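Local coordinates for protein sugar-binding transcriptional regulator, LacI family (PDB 3CS3) that probably regulates transcription as a LacI-family repressor, binding DNA through a separate domain and sensing a sugar with the periplasmic-binding-protein-like part, at residues Val179-Phe184 / Ile207-Phe212; Phe212-Leu217 / Leu225-Tyr230. All coordinates share one frame; numbering follows the deposited sequence.

In the fold
Following the chain, strand 179-183 leads through helix 186-196 to strand 207-210, and interaction 1 closes this beta-alpha-beta unit at the edge of the parallel four-stranded sheet. The chain then leaves the sheet through G211 and F212, passes the short helix 216-220 and returns as strand 227-229; interaction 2 closes that smaller loop. The two contacts follow in series without nesting or crossing, and F212 belongs to both. They also touch directly, G211 N lying 2.8 Å from A226 O, a probable hydrogen bond. Strand 227-229 is an edge strand of the other, mixed sheet: interaction 1 completes the edge of the parallel sheet, and interaction 2, with the G211 to A226 link, joins that edge to the mixed sheet.

Interaction 1 of 2, residues Val179-Phe184 / Ile207-Phe212; sequences VDVFAF and IRIIGF
D180 and R208 run side by side off one face of a parallel strand pair, and R208 grips the carboxylate side-on with two nitrogens. R208 NE gives OD1 of D180 a 2.8 Å bond close to the guanidinium plane, whereas R208 NH2 uses the syn lone pair of D180 OD2 at 2.7 Å, though OD2 is tilted out of the guanidinium plane; the two flat groups are turned 45° apart. A bend at chi3 (-73°) swings the R208 guanidinium back beside D180, whose OD2 also bonds S118. On the same face, the F182 ring has CG anti to its backbone N (chi1 178°), which lays its edge along the second strand: CD1 of F182 sits 3.3 Å from I210 O, and CZ of F182 meets CD1 of F212 at 4.2 Å. The opposite face is aliphatic. There V181 CG1 rests against I209 CD1 at 3.9 Å and V181 CG2 against I207 CD1, while helix 186-196 packs over both isoleucines. Between the faces, the strands exchange bonds in turn, R208 N to V179 O, V181 N to R208 O, I210 N to V181 O and A183 N to I210 O (2.9 Å). The chemistry thus divides: at the strand starts, a charge pair whose bonds, with S118's, probably offset the cost of burying D180; at the C-terminal end, aromatic edges.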
# COMPACT_ATOMS: atom_id res chain seq x y z
N VAL A 179 -16.48 12.04 -22.69
CA VAL A 179 -17.00 11.63 -21.38
C VAL A 179 -16.16 12.28 -20.28
O VAL A 179 -14.98 11.98 -20.14
CB VAL A 179 -17.00 10.09 -21.21
CG1 VAL A 179 -17.55 9.70 -19.83
CG2 VAL A 179 -17.81 9.42 -22.30
N ASP A 180 -16.77 13.17 -19.51
CA ASP A 180 -16.06 13.89 -18.46
C ASP A 180 -16.32 13.29 -17.09
O ASP A 180 -17.47 13.19 -16.66
CB ASP A 180 -16.39 15.38 -18.50
CG ASP A 180 -15.84 16.06 -19.74
OD1 ASP A 180 -15.09 15.40 -20.50
OD2 ASP A 180 -16.13 17.25 -19.96
N VAL A 181 -15.24 12.86 -16.43
CA VAL A 181 -15.33 12.16 -15.15
C VAL A 181 -14.53 12.86 -14.06
O VAL A 181 -13.35 13.18 -14.24
CB VAL A 181 -14.84 10.68 -15.26
CG1 VAL A 181 -15.04 9.94 -13.92
CG2 VAL A 181 -15.56 9.93 -16.38
N PHE A 182 -15.18 13.12 -12.93
CA PHE A 182 -14.48 13.51 -11.72
C PHE A 182 -14.51 12.30 -10.79
O PHE A 182 -15.55 11.98 -10.21
CB PHE A 182 -15.11 14.76 -11.09
CG PHE A 182 -14.47 15.20 -9.79
CD1 PHE A 182 -13.12 14.97 -9.52
CD2 PHE A 182 -15.23 15.91 -8.86
CE1 PHE A 182 -12.55 15.38 -8.31
CE2 PHE A 182 -14.66 16.33 -7.65
CZ PHE A 182 -13.32 16.07 -7.38
N ALA A 183 -13.36 11.62 -10.70
CA ALA A 183 -13.19 10.49 -9.79
C ALA A 183 -12.78 11.04 -8.44
O ALA A 183 -11.90 11.90 -8.36
CB ALA A 183 -12.14 9.55 -10.32
N PHE A 184 -13.43 10.57 -7.38
CA PHE A 184 -13.27 11.17 -6.05
C PHE A 184 -11.98 10.72 -5.38
O PHE A 184 -11.54 11.35 -4.40
CB PHE A 184 -14.50 10.93 -5.17
CG PHE A 184 -15.65 11.90 -5.41
CD1 PHE A 184 -16.64 12.07 -4.45
CD2 PHE A 184 -15.73 12.65 -6.59
CE1 PHE A 184 -17.71 12.95 -4.66
CE2 PHE A 184 -16.79 13.53 -6.81
CZ PHE A 184 -17.77 13.69 -5.84
N ILE A 207 -12.32 10.20 -23.30
CA ILE A 207 -12.74 10.22 -21.91
C ILE A 207 -11.75 11.07 -21.10
O ILE A 207 -10.56 10.77 -21.04
CB ILE A 207 -12.95 8.78 -21.32
CG1 ILE A 207 -13.10 8.82 -19.80
CG2 ILE A 207 -11.82 7.83 -21.76
CD1 ILE A 207 -13.83 7.61 -19.22
N ARG A 208 -12.26 12.15 -20.52
CA ARG A 208 -11.44 13.09 -19.77
C ARG A 208 -11.68 12.92 -18.27
O ARG A 208 -12.82 12.89 -17.81
CB ARG A 208 -11.73 14.52 -20.20
CG ARG A 208 -11.59 14.78 -21.69
CD ARG A 208 -11.74 16.26 -22.02
NE ARG A 208 -13.13 16.72 -21.91
CZ ARG A 208 -13.54 17.95 -22.21
NH1 ARG A 208 -12.67 18.86 -22.64
NH2 ARG A 208 -14.81 18.28 -22.08
N ILE A 209 -10.59 12.80 -17.50
CA ILE A 209 -10.69 12.46 -16.08
C ILE A 209 -9.85 13.36 -15.16
O ILE A 209 -8.75 13.78 -15.52
CB ILE A 209 -10.42 10.93 -15.84
CG1 ILE A 209 -10.82 10.49 -14.43
CG2 ILE A 209 -8.97 10.57 -16.16
CD1 ILE A 209 -11.24 9.03 -14.34
N ILE A 210 -10.41 13.69 -14.00
CA ILE A 210 -9.65 14.31 -12.90
C ILE A 210 -9.88 13.48 -11.63
O ILE A 210 -11.01 13.13 -11.31
CB ILE A 210 -10.04 15.79 -12.65
CG1 ILE A 210 -9.85 16.63 -13.92
CG2 ILE A 210 -9.19 16.39 -11.51
CD1 ILE A 210 -10.15 18.10 -13.75
N GLY A 211 -8.78 13.15 -10.94
CA GLY A 211 -8.85 12.40 -9.69
C GLY A 211 -8.61 13.26 -8.46
O GLY A 211 -8.81 14.48 -8.49
N PHE A 212 -8.17 12.62 -7.39
CA PHE A 212 -7.98 13.26 -6.08
C PHE A 212 -7.03 12.32 -5.34
O PHE A 212 -7.20 11.10 -5.44
CB PHE A 212 -9.33 13.31 -5.35
CG PHE A 212 -9.45 14.41 -4.31
CD1 PHE A 212 -10.37 15.45 -4.48
CD2 PHE A 212 -8.70 14.38 -3.13
CE1 PHE A 212 -10.51 16.46 -3.52
CE2 PHE A 212 -8.83 15.39 -2.16
CZ PHE A 212 -9.74 16.43 -2.35

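Interaction 2 of 2, residues Phe212-Leu217 / Leu225-Tyr230; sequences FDNSEL and LATIAY
D213 N donates to I228 O at 2.9 Å, in the carbonyl plane, joining the loop after strand 207-210 to strand 227-229. One residue on, N214 N bonds OG1 of T227 at 3.2 Å. That hydroxyl lies anti to the T227 backbone N (chi1 -172°), which turns it toward the loop, and its stronger partner is D186, which also takes a bond from S215 N.

Among the side-chain bonds, Y230 OH donates to OD1 of D213 across 2.6 Å, approaching from above the carboxylate, 62° out of its plane. The carboxylate and phenol planes stand almost perpendicular, and OD1 lies at the edge of the Y230 ring. The same oxygen bonds a glycerol, probably from the crystallisation liquor.

Two waters extend the polar network. Water 1 bridges D213 O and Y230 N and sits over the centre of one face of the Y230 ring; water 2 links N214 ND2 to Y230 O. N214 OD1 turns instead to R224.

Apolar contacts gather around F212 and N214. CB of I228 lies over the F212 ring, 3.9 Å from its centroid and 12° off the normal, a CH-pi contact, while CE2 of F212 meets CE1 of Y230 at 3.9 Å. CB of N214 presses on CB of A229 at 3.6 Å.

Buried D213 thus holds Y230 and the glycerol through one oxygen, in what is probably the cleft between the lobes, where LacI relatives bind their sugars; the glycerol is consistent with a ligand pocket here. The backbone and T227 bonds would help keep the loop carrying D213 in place.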
# COMPACT_ATOMS: atom_id res chain seq x y z
N PHE A 212 -8.17 12.62 -7.39
CA PHE A 212 -7.98 13.26 -6.08
C PHE A 212 -7.03 12.32 -5.34
O PHE A 212 -7.20 11.10 -5.44
CB PHE A 212 -9.33 13.31 -5.35
CG PHE A 212 -9.45 14.41 -4.31
CD1 PHE A 212 -10.37 15.45 -4.48
CD2 PHE A 212 -8.70 14.38 -3.13
CE1 PHE A 212 -10.51 16.46 -3.52
CE2 PHE A 212 -8.83 15.39 -2.16
CZ PHE A 212 -9.74 16.43 -2.35
N ASP A 213 -6.04 12.89 -4.64
CA ASP A 213 -5.03 12.19 -3.79
C ASP A 213 -3.58 12.34 -4.24
O ASP A 213 -2.68 12.31 -3.41
CB ASP A 213 -5.31 10.70 -3.51
CG ASP A 213 -6.47 10.49 -2.55
OD1 ASP A 213 -6.89 11.47 -1.91
OD2 ASP A 213 -6.96 9.35 -2.47
N ASN A 214 -3.37 12.48 -5.55
CA ASN A 214 -2.02 12.56 -6.14
C ASN A 214 -1.16 11.33 -5.85
O ASN A 214 -0.06 11.42 -5.30
CB ASN A 214 -1.33 13.88 -5.73
CG ASN A 214 -0.04 14.14 -6.49
OD1 ASN A 214 0.10 13.82 -7.67
ND2 ASN A 214 0.93 14.73 -5.79
N SER A 215 -1.68 10.16 -6.21
CA SER A 215 -0.94 8.92 -6.09
C SER A 215 0.26 8.97 -7.03
O SER A 215 0.19 9.61 -8.09
CB SER A 215 -1.84 7.73 -6.44
OG SER A 215 -2.22 7.71 -7.80
N GLU A 216 1.35 8.31 -6.65
CA GLU A 216 2.54 8.32 -7.50
C GLU A 216 2.36 7.50 -8.77
O GLU A 216 2.99 7.80 -9.78
CB GLU A 216 3.82 7.96 -6.73
CG GLU A 216 3.90 6.55 -6.17
CD GLU A 216 5.22 6.28 -5.45
OE1 GLU A 216 5.24 5.45 -4.51
OE2 GLU A 216 6.24 6.91 -5.81
N LEU A 217 1.48 6.49 -8.74
CA LEU A 217 1.13 5.75 -9.96
C LEU A 217 0.48 6.66 -11.00
O LEU A 217 0.78 6.57 -12.19
CB LEU A 217 0.23 4.55 -9.65
CG LEU A 217 -0.23 3.67 -10.82
CD1 LEU A 217 0.95 3.11 -11.63
CD2 LEU A 217 -1.13 2.54 -10.34
N LEU A 225 -2.32 11.45 -14.86
CA LEU A 225 -3.62 11.68 -14.25
C LEU A 225 -3.67 13.02 -13.54
O LEU A 225 -2.99 13.23 -12.53
CB LEU A 225 -3.98 10.53 -13.29
CG LEU A 225 -5.25 10.66 -12.44
CD1 LEU A 225 -6.51 10.74 -13.29
CD2 LEU A 225 -5.34 9.50 -11.47
N ALA A 226 -4.47 13.94 -14.10
CA ALA A 226 -4.78 15.22 -13.47
C ALA A 226 -5.51 14.95 -12.16
O ALA A 226 -6.37 14.07 -12.08
CB ALA A 226 -5.65 16.07 -14.39
N THR A 227 -5.14 15.70 -11.12
CA THR A 227 -5.51 15.30 -9.76
C THR A 227 -5.44 16.45 -8.77
O THR A 227 -4.92 17.52 -9.08
CB THR A 227 -4.61 14.12 -9.26
OG1 THR A 227 -5.10 13.63 -8.01
CG2 THR A 227 -3.14 14.57 -9.11
N ILE A 228 -5.96 16.20 -7.57
CA ILE A 228 -5.88 17.14 -6.47
C ILE A 228 -4.85 16.64 -5.45
O ILE A 228 -4.98 15.54 -4.91
CB ILE A 228 -7.25 17.35 -5.79
CG1 ILE A 228 -8.34 17.75 -6.82
CG2 ILE A 228 -7.15 18.35 -4.66
CD1 ILE A 228 -8.16 19.14 -7.45
N ALA A 229 -3.84 17.45 -5.22
CA ALA A 229 -2.70 17.08 -4.39
C ALA A 229 -2.73 17.77 -3.05
O ALA A 229 -3.22 18.89 -2.93
CB ALA A 229 -1.42 17.42 -5.10
N TYR A 230 -2.19 17.09 -2.05
CA TYR A 230 -1.98 17.65 -0.72
C TYR A 230 -0.74 16.96 -0.15
O TYR A 230 -0.30 15.92 -0.67
CB TYR A 230 -3.22 17.43 0.16
CG TYR A 230 -3.78 16.02 0.11
CD1 TYR A 230 -4.83 15.70 -0.76
CD2 TYR A 230 -3.28 15.01 0.94
CE1 TYR A 230 -5.35 14.39 -0.81
CE2 TYR A 230 -3.79 13.72 0.90
CZ TYR A 230 -4.82 13.41 0.03
OH TYR A 230 -5.31 12.13 0.00
O HOH W 1 -1.73 14.33 -2.11
O HOH W 2 1.37 15.51 -3.05